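Local coordinates for protein D-alanine--D-alanine ligase (Coxiella burnetii, PDB 3TQT) that catalyses the ATP-dependent joining of two D-alanines into D-alanyl-D-alanine, a step of peptidoglycan biosynthesis for the bacterial cell wall, at residues A[50-55]-A[74-79]; A[240-245]-A[286-291]; A[298-303]-A[315-320]. All coordinates share one frame; numbering follows the deposited sequence.

Contact 1 belongs to the N-terminal part of the chain, whereas contacts 2 and 3 lie together in the ATP-grasp region, their centres about 9 Å apart. Strand 298-306 of contact 3 and strand 241-249 of contact 2 share one antiparallel sheet, and Phe291 on helix 277-293 reaches both: it meets Pro240 in one and Ala300 in the other. Contact 2 is a surface contact made of apolar packing alone; the other two are partly buried. Contact 3, nearest the centre of the chain, is a hairpin with a charged and amide-bearing face at the predicted metal site. Contact 1 mixes strand pairing with a salt bridge and sits beside the second subunit.

Contact 1 of 3, residues A[50-55]-A[74-79]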
loop_
_atom_site.group_PDB
_atom_site.type_symbol
_atom_site.label_atom_id
_atom_site.label_comp_id
_atom_site.label_asym_id
_atom_site.label_seq_id
_atom_site.Cartn_x
_atom_site.Cartn_y
_atom_site.Cartn_z
ATOM N N TRP A 50 12.788 -17.932 0.630
ATOM C CA TRP A 50 12.049 -18.209 1.856
ATOM C C TRP A 50 12.343 -19.589 2.409
ATOM O O TRP A 50 12.415 -20.573 1.671
ATOM C CB TRP A 50 10.541 -18.121 1.616
ATOM C CG TRP A 50 10.022 -16.753 1.371
ATOM C CD1 TRP A 50 10.623 -15.757 0.672
ATOM C CD2 TRP A 50 8.770 -16.225 1.836
ATOM N NE1 TRP A 50 9.820 -14.639 0.660
ATOM C CE2 TRP A 50 8.681 -14.901 1.371
ATOM C CE3 TRP A 50 7.722 -16.750 2.598
ATOM C CZ2 TRP A 50 7.580 -14.080 1.651
ATOM C CZ3 TRP A 50 6.628 -15.941 2.871
ATOM C CH2 TRP A 50 6.567 -14.619 2.400
ATOM N N TYR A 51 12.474 -19.655 3.727
ATOM C CA TYR A 51 12.721 -20.907 4.407
ATOM C C TYR A 51 11.786 -20.994 5.595
ATOM O O TYR A 51 11.466 -19.990 6.217
ATOM C CB TYR A 51 14.163 -20.993 4.883
ATOM C CG TYR A 51 15.207 -20.822 3.794
ATOM C CD1 TYR A 51 15.711 -21.921 3.110
ATOM C CD2 TYR A 51 15.691 -19.565 3.458
ATOM C CE1 TYR A 51 16.663 -21.778 2.125
ATOM C CE2 TYR A 51 16.658 -19.412 2.472
ATOM C CZ TYR A 51 17.137 -20.523 1.812
ATOM O OH TYR A 51 18.082 -20.386 0.825
ATOM N N LEU A 52 11.334 -22.199 5.907
ATOM C CA LEU A 52 10.518 -22.378 7.087
ATOM C C LEU A 52 11.261 -23.154 8.156
ATOM O O LEU A 52 11.841 -24.202 7.885
ATOM C CB LEU A 52 9.220 -23.098 6.737
ATOM C CG LEU A 52 8.191 -23.211 7.858
ATOM C CD1 LEU A 52 6.782 -23.160 7.248
ATOM C CD2 LEU A 52 8.381 -24.477 8.651
ATOM N N ILE A 53 11.224 -22.637 9.376
ATOM C CA ILE A 53 11.793 -23.317 10.532
ATOM C C ILE A 53 10.646 -23.704 11.458
ATOM O O ILE A 53 9.974 -22.838 12.006
ATOM C CB ILE A 53 12.759 -22.369 11.266
ATOM C CG1 ILE A 53 13.883 -21.946 10.322
ATOM C CG2 ILE A 53 13.310 -23.010 12.525
ATOM C CD1 ILE A 53 14.546 -20.614 10.694
ATOM N N ASP A 54 10.405 -24.997 11.645
ATOM C CA ASP A 54 9.223 -25.384 12.416
ATOM C C ASP A 54 9.565 -25.837 13.825
ATOM O O ASP A 54 8.708 -26.336 14.560
ATOM C CB ASP A 54 8.381 -26.430 11.678
ATOM C CG ASP A 54 9.003 -27.801 11.697
ATOM O OD1 ASP A 54 10.216 -27.901 11.986
ATOM O OD2 ASP A 54 8.277 -28.779 11.418
ATOM N N GLN A 55 10.833 -25.677 14.186
ATOM C CA GLN A 55 11.269 -25.864 15.561
ATOM C C GLN A 55 11.737 -24.528 16.099
ATOM O O GLN A 55 12.892 -24.150 15.919
ATOM C CB GLN A 55 12.414 -26.865 15.648
ATOM C CG GLN A 55 12.057 -28.260 15.208
ATOM C CD GLN A 55 13.192 -29.237 15.465
ATOM O OE1 GLN A 55 13.692 -29.342 16.586
ATOM N NE2 GLN A 55 13.609 -29.946 14.425
ATOM N N ARG A 74 13.789 -25.159 6.065
ATOM C CA ARG A 74 13.337 -25.789 4.833
ATOM C C ARG A 74 12.920 -24.759 3.794
ATOM O O ARG A 74 12.077 -23.903 4.066
ATOM C CB ARG A 74 12.143 -26.705 5.123
ATOM C CG ARG A 74 12.318 -27.677 6.294
ATOM C CD ARG A 74 10.955 -28.018 6.910
ATOM N NE ARG A 74 10.844 -29.400 7.376
ATOM C CZ ARG A 74 10.821 -29.765 8.655
ATOM N NH1 ARG A 74 10.903 -28.851 9.608
ATOM N NH2 ARG A 74 10.711 -31.044 8.984
ATOM N N PRO A 75 13.504 -24.848 2.593
ATOM C CA PRO A 75 13.079 -24.011 1.470
ATOM C C PRO A 75 11.580 -24.164 1.218
ATOM O O PRO A 75 11.065 -25.277 1.121
ATOM C CB PRO A 75 13.883 -24.575 0.293
ATOM C CG PRO A 75 15.097 -25.157 0.924
ATOM C CD PRO A 75 14.637 -25.721 2.237
ATOM N N ILE A 76 10.871 -23.049 1.141
ATOM C CA ILE A 76 9.445 -23.117 0.895
ATOM C C ILE A 76 9.031 -22.140 -0.176
ATOM O O ILE A 76 9.736 -21.173 -0.484
ATOM C CB ILE A 76 8.620 -22.809 2.151
ATOM C CG1 ILE A 76 9.066 -21.475 2.771
ATOM C CG2 ILE A 76 8.688 -23.972 3.147
ATOM C CD1 ILE A 76 7.969 -20.803 3.607
ATOM N N THR A 77 7.878 -22.413 -0.761
ATOM C CA THR A 77 7.190 -21.389 -1.504
ATOM C C THR A 77 5.785 -21.302 -0.934
ATOM O O THR A 77 5.536 -21.780 0.164
ATOM C CB THR A 77 7.199 -21.647 -3.004
ATOM O OG1 THR A 77 6.579 -20.537 -3.662
ATOM C CG2 THR A 77 6.466 -22.943 -3.343
ATOM N N ILE A 78 4.872 -20.673 -1.652
ATOM C CA ILE A 78 3.547 -20.475 -1.108
ATOM C C ILE A 78 2.527 -21.250 -1.925
ATOM O O ILE A 78 2.768 -21.600 -3.072
ATOM C CB ILE A 78 3.168 -18.975 -1.016
ATOM C CG1 ILE A 78 3.181 -18.334 -2.394
ATOM C CG2 ILE A 78 4.111 -18.240 -0.075
ATOM C CD1 ILE A 78 2.908 -16.857 -2.364
ATOM N N ALA A 79 1.390 -21.525 -1.320
ATOM C CA ALA A 79 0.336 -22.238 -2.003
ATOM C C ALA A 79 -0.868 -21.317 -2.126
ATOM O O ALA A 79 -1.653 -21.191 -1.193
ATOM C CB ALA A 79 -0.019 -23.485 -1.227
HETATM O O HOH W 1 12.171 -19.963 -1.475
HETATM O O HOH W 2 11.939 -26.586 9.448
#
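Ile76 holds CG1 between its backbone N and carbonyl carbon (chi1 52°), which lays this branch against Trp50 CB at 3.8 Å and turns CG2 to Leu52 CB at 3.7 Å. Its terminal CD1 comes to the edge of the Trp50 indole, near the ring plane. On the other face of the sheet Tyr51 crosses Pro75, with CE1 3.9 Å from the proline CG. The backbones pair antiparallel: Leu52 N gives to Arg74 O, Arg74 N returns a bond of 2.8 Å to Leu52 O, and Ile76 N reaches Trp50 O at 3.0 Å. Farther along, Arg74 bends at chi3 (144°) and sends NH1 to Asp54 OD1, 2.7 Å away. This is a salt bridge whose hydrogen bond is weak, because the N-H points well off the oxygen; the carboxylate and guanidinium planes stand 76° apart. One water lies among Leu52 O, Asp54 N and Arg74 NH1; another links Trp50 N to Ile76 O. Trp50 also packs on helix 115-122 and stacks on Phe80 of the second subunit, where Thr77 OG1 of each subunit bonds Ile78 O of the other. Two neighbouring antiparallel strands, joined through helices, thus form part of the mixed sheet of the Rossmann-like N-terminal domain, at the dimer interface.

Contact 2 of 3, residues A[240-245]-A[286-291]; sequences PKASLP and IAIDAF
Pro240 brings CB and CG against the CD2 and CE2 atoms of the Phe291 ring, obliquely, the closest pair being CG and CD2 at 3.6 Å. Phe291 has its CG anti to the backbone N (chi1 -174°), a setting that carries the ring from the helix to the proline. One turn earlier on the helix, Ile288 works with both of its branches. CG2 touches Pro240 CB at 4.1 Å, and the longer branch runs out past the proline carbonyl, its CD1 3.6 Å from Pro240 O, to end against Ala242 CB at 3.8 Å. The two inward-pointing residues of the strand, Pro240 and Ala242, therefore straddle the isoleucine, while Lys241 between them turns its CB away from the helix. This is helix-on-sheet packing in the ATP-grasp fold: helix 277-293 lies on the antiparallel sheet that holds strands 241-249, 228-236 and 298-306. Ala287 and Phe291 both press on Val234 of the next strand, and Phe291 continues to Ala300 beyond it. No hydrogen bond crosses between 240-245 and 286-291, so apolar contact alone joins them directly. Polar ties come from nearby: Gln284, on the same helix, binds Ser243 O through its NE2, and Leu244 N bonds Ser336 OG. The hydroxyl of Ser243 gives a bond of 2.9 Å from OG to Leu244 O, approaching from above the carbonyl plane, and is also bonded to Ala233 N of the neighbouring strand.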
loop_
_atom_site.group_PDB
_atom_site.type_symbol
_atom_site.label_atom_id
_atom_site.label_comp_id
_atom_site.label_asym_id
_atom_site.label_seq_id
_atom_site.Cartn_x
_atom_site.Cartn_y
_atom_site.Cartn_z
ATOM N N PRO A 240 -8.067 2.006 19.467
ATOM C CA PRO A 240 -6.639 1.985 19.807
ATOM C C PRO A 240 -6.371 2.495 21.213
ATOM O O PRO A 240 -7.034 3.428 21.668
ATOM C CB PRO A 240 -6.016 2.953 18.785
ATOM C CG PRO A 240 -7.080 3.183 17.741
ATOM C CD PRO A 240 -8.380 3.034 18.462
ATOM N N LYS A 241 -5.394 1.882 21.877
ATOM C CA LYS A 241 -4.946 2.297 23.202
ATOM C C LYS A 241 -3.499 2.737 23.097
ATOM O O LYS A 241 -2.746 2.236 22.265
ATOM C CB LYS A 241 -5.057 1.148 24.208
ATOM C CG LYS A 241 -6.488 0.727 24.519
ATOM C CD LYS A 241 -6.518 -0.460 25.481
ATOM C CE LYS A 241 -5.750 -1.663 24.924
ATOM N NZ LYS A 241 -5.921 -2.909 25.743
ATOM N N ALA A 242 -3.114 3.679 23.941
ATOM C CA ALA A 242 -1.770 4.224 23.870
ATOM C C ALA A 242 -1.003 3.896 25.144
ATOM O O ALA A 242 -1.560 3.941 26.237
ATOM C CB ALA A 242 -1.834 5.726 23.645
ATOM N N SER A 243 0.272 3.554 24.995
ATOM C CA SER A 243 1.138 3.269 26.134
ATOM C C SER A 243 1.523 4.564 26.821
ATOM O O SER A 243 1.243 5.649 26.328
ATOM C CB SER A 243 2.422 2.584 25.656
ATOM O OG SER A 243 3.224 3.508 24.918
ATOM N N LEU A 244 2.174 4.446 27.970
ATOM C CA LEU A 244 2.878 5.582 28.525
ATOM C C LEU A 244 3.974 5.957 27.538
ATOM O O LEU A 244 4.582 5.083 26.910
ATOM C CB LEU A 244 3.474 5.238 29.886
ATOM C CG LEU A 244 2.397 4.963 30.938
ATOM C CD1 LEU A 244 3.008 4.529 32.253
ATOM C CD2 LEU A 244 1.511 6.189 31.122
ATOM N N PRO A 245 4.225 7.259 27.390
ATOM C CA PRO A 245 5.249 7.753 26.467
ATOM C C PRO A 245 6.629 7.281 26.900
ATOM O O PRO A 245 6.862 7.093 28.092
ATOM C CB PRO A 245 5.171 9.276 26.638
ATOM C CG PRO A 245 3.847 9.538 27.290
ATOM C CD PRO A 245 3.589 8.346 28.150
ATOM N N ILE A 286 -2.846 12.094 20.595
ATOM C CA ILE A 286 -2.417 12.324 19.224
ATOM C C ILE A 286 -1.913 11.022 18.622
ATOM O O ILE A 286 -2.164 10.733 17.454
ATOM C CB ILE A 286 -1.317 13.403 19.143
ATOM C CG1 ILE A 286 -1.882 14.754 19.598
ATOM C CG2 ILE A 286 -0.796 13.526 17.717
ATOM C CD1 ILE A 286 -0.857 15.853 19.616
ATOM N N ALA A 287 -1.218 10.223 19.420
ATOM C CA ALA A 287 -0.783 8.905 18.923
ATOM C C ALA A 287 -1.981 8.074 18.449
ATOM O O ALA A 287 -1.950 7.471 17.369
ATOM C CB ALA A 287 0.017 8.157 19.982
ATOM N N ILE A 288 -3.035 8.047 19.260
ATOM C CA ILE A 288 -4.248 7.320 18.921
ATOM C C ILE A 288 -4.928 7.931 17.703
ATOM O O ILE A 288 -5.337 7.218 16.797
ATOM C CB ILE A 288 -5.234 7.298 20.096
ATOM C CG1 ILE A 288 -4.753 6.310 21.156
ATOM C CG2 ILE A 288 -6.620 6.935 19.608
ATOM C CD1 ILE A 288 -5.402 6.524 22.505
ATOM N N ASP A 289 -5.037 9.255 17.676
ATOM C CA ASP A 289 -5.665 9.928 16.539
ATOM C C ASP A 289 -4.881 9.724 15.238
ATOM O O ASP A 289 -5.465 9.523 14.179
ATOM C CB ASP A 289 -5.829 11.418 16.822
ATOM C CG ASP A 289 -6.832 11.692 17.931
ATOM O OD1 ASP A 289 -7.526 10.752 18.356
ATOM O OD2 ASP A 289 -6.928 12.850 18.368
ATOM N N ALA A 290 -3.559 9.795 15.328
ATOM C CA ALA A 290 -2.694 9.577 14.177
ATOM C C ALA A 290 -2.862 8.147 13.659
ATOM O O ALA A 290 -2.973 7.922 12.467
ATOM C CB ALA A 290 -1.241 9.818 14.575
ATOM N N PHE A 291 -2.825 7.194 14.585
ATOM C CA PHE A 291 -3.027 5.784 14.286
ATOM C C PHE A 291 -4.305 5.621 13.472
ATOM O O PHE A 291 -4.338 4.930 12.450
ATOM C CB PHE A 291 -3.140 5.028 15.610
ATOM C CG PHE A 291 -3.201 3.528 15.466
ATOM C CD1 PHE A 291 -2.042 2.766 15.528
ATOM C CD2 PHE A 291 -4.409 2.889 15.306
ATOM C CE1 PHE A 291 -2.102 1.387 15.417
ATOM C CE2 PHE A 291 -4.473 1.516 15.192
ATOM C CZ PHE A 291 -3.323 0.768 15.245
#

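Contact 3 of 3, residues A[298-303]-A[315-320]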
loop_
_atom_site.group_PDB
_atom_site.type_symbol
_atom_site.label_atom_id
_atom_site.label_comp_id
_atom_site.label_asym_id
_atom_site.label_seq_id
_atom_site.Cartn_x
_atom_site.Cartn_y
_atom_site.Cartn_z
ATOM N N GLY A 298 -3.698 -3.025 14.391
ATOM C CA GLY A 298 -2.830 -3.821 15.242
ATOM C C GLY A 298 -1.915 -2.975 16.105
ATOM O O GLY A 298 -2.149 -2.802 17.299
ATOM N N MET A 299 -0.873 -2.429 15.490
ATOM C CA MET A 299 0.136 -1.694 16.252
ATOM C C MET A 299 0.838 -0.610 15.450
ATOM O O MET A 299 0.980 -0.704 14.229
ATOM C CB MET A 299 1.191 -2.668 16.761
ATOM C CG MET A 299 1.795 -3.517 15.645
ATOM S SD MET A 299 3.268 -4.418 16.158
ATOM C CE MET A 299 4.111 -3.130 17.042
ATOM N N ALA A 300 1.295 0.413 16.160
ATOM C CA ALA A 300 2.196 1.392 15.584
ATOM C C ALA A 300 2.992 2.009 16.715
ATOM O O ALA A 300 2.478 2.196 17.815
ATOM C CB ALA A 300 1.423 2.472 14.861
ATOM N N ARG A 301 4.242 2.346 16.442
ATOM C CA ARG A 301 4.934 3.253 17.322
ATOM C C ARG A 301 4.912 4.634 16.686
ATOM O O ARG A 301 5.420 4.816 15.578
ATOM C CB ARG A 301 6.371 2.815 17.558
ATOM C CG ARG A 301 6.968 3.450 18.791
ATOM C CD ARG A 301 8.443 3.138 18.889
ATOM N NE ARG A 301 9.177 3.839 17.841
ATOM C CZ ARG A 301 10.092 3.276 17.065
ATOM N NH1 ARG A 301 10.389 1.991 17.214
ATOM N NH2 ARG A 301 10.715 4.004 16.145
ATOM N N VAL A 302 4.308 5.595 17.381
ATOM C CA VAL A 302 4.274 6.974 16.904
ATOM C C VAL A 302 5.398 7.746 17.554
ATOM O O VAL A 302 5.502 7.783 18.790
ATOM C CB VAL A 302 2.953 7.666 17.258
ATOM C CG1 VAL A 302 2.895 9.040 16.596
ATOM C CG2 VAL A 302 1.771 6.806 16.832
ATOM N N ASP A 303 6.246 8.341 16.717
ATOM C CA ASP A 303 7.418 9.075 17.175
ATOM C C ASP A 303 7.145 10.556 17.046
ATOM O O ASP A 303 6.699 11.026 16.000
ATOM C CB ASP A 303 8.656 8.695 16.364
ATOM C CG ASP A 303 9.020 7.218 16.507
ATOM O OD1 ASP A 303 8.447 6.522 17.378
ATOM O OD2 ASP A 303 9.886 6.757 15.739
ATOM N N ASN A 315 6.449 13.101 14.239
ATOM C CA ASN A 315 7.454 13.016 13.187
ATOM C C ASN A 315 7.274 11.801 12.290
ATOM O O ASN A 315 7.525 11.867 11.088
ATOM C CB ASN A 315 8.858 12.983 13.767
ATOM C CG ASN A 315 9.907 13.395 12.748
ATOM O OD1 ASN A 315 9.698 14.338 11.972
ATOM N ND2 ASN A 315 11.031 12.688 12.730
ATOM N N GLU A 316 6.855 10.684 12.878
ATOM C CA GLU A 316 6.837 9.433 12.138
ATOM C C GLU A 316 5.892 8.431 12.800
ATOM O O GLU A 316 5.678 8.478 14.007
ATOM C CB GLU A 316 8.259 8.848 12.055
ATOM C CG GLU A 316 8.360 7.525 11.312
ATOM C CD GLU A 316 9.805 7.100 11.047
ATOM O OE1 GLU A 316 10.723 7.660 11.676
ATOM O OE2 GLU A 316 10.020 6.206 10.200
ATOM N N ILE A 317 5.310 7.556 11.987
ATOM C CA ILE A 317 4.567 6.392 12.493
ATOM C C ILE A 317 5.230 5.135 11.957
ATOM O O ILE A 317 5.370 4.975 10.749
ATOM C CB ILE A 317 3.092 6.418 12.028
ATOM C CG1 ILE A 317 2.467 7.769 12.410
ATOM C CG2 ILE A 317 2.303 5.213 12.637
ATOM C CD1 ILE A 317 1.050 7.960 11.922
ATOM N N ASN A 318 5.637 4.251 12.856
ATOM C CA ASN A 318 6.349 3.038 12.487
ATOM C C ASN A 318 5.440 1.855 12.701
ATOM O O ASN A 318 5.039 1.600 13.837
ATOM C CB ASN A 318 7.561 2.855 13.392
ATOM C CG ASN A 318 8.511 4.001 13.303
ATOM O OD1 ASN A 318 9.332 4.065 12.390
ATOM N ND2 ASN A 318 8.394 4.940 14.235
ATOM N N THR A 319 5.139 1.122 11.629
ATOM C CA THR A 319 4.139 0.059 11.711
ATOM C C THR A 319 4.766 -1.300 12.017
ATOM O O THR A 319 4.088 -2.204 12.472
ATOM C CB THR A 319 3.325 -0.063 10.403
ATOM O OG1 THR A 319 4.231 -0.304 9.330
ATOM C CG2 THR A 319 2.538 1.243 10.113
ATOM N N ILE A 320 6.061 -1.442 11.773
ATOM C CA ILE A 320 6.756 -2.632 12.269
ATOM C C ILE A 320 7.957 -2.158 13.084
ATOM O O ILE A 320 9.100 -2.205 12.635
ATOM C CB ILE A 320 7.154 -3.632 11.142
ATOM C CG1 ILE A 320 5.987 -3.848 10.164
ATOM C CG2 ILE A 320 7.621 -4.986 11.725
ATOM C CD1 ILE A 320 4.826 -4.677 10.707
HETATM O O HOH W 3 1.570 -2.358 12.260
#
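Arg301 O is gripped twice by one residue: Asn318 N reaches it at 2.8 Å and Asn318 ND2 at 3.3 Å, from opposite faces of the carbonyl plane. The return bond, Arg301 N to Asn318 O, completes the antiparallel pair. Two residues on, Asp303 O takes Asn315 N at 2.7 Å and Glu316 N at 3.1 Å, a classic beta bulge in strand 312-318. Above the backbone, Arg301 holds the Asp303 carboxylate side-on, NE to OD1 at 2.8 Å and NH2 to OD2 at 2.9 Å. Both bonds are nearly straight, lie in the guanidinium plane and use the syn lone pairs, which fixes the carboxylate's rotation. Asn318, with CG anti to its carbonyl carbon (chi1 -59°), sets its amide over one guanidinium face, the planes 43° apart, and ND2 gives a weak bond to Asp303 OD2. On the reverse face Ala300 CB packs on Ile317 CG2 at 3.6 Å. Asp303, Glu316 and Asn318, predicted ligands of two magnesium or manganese ions, project from one face of this hairpin. Asp303 OD2 and Glu316 OE1 are 4.2 Å apart, so a bound cation would probably offset the repulsion between these carboxylates, and Arg301, gripping Asp303, would then be a second-shell residue orienting it.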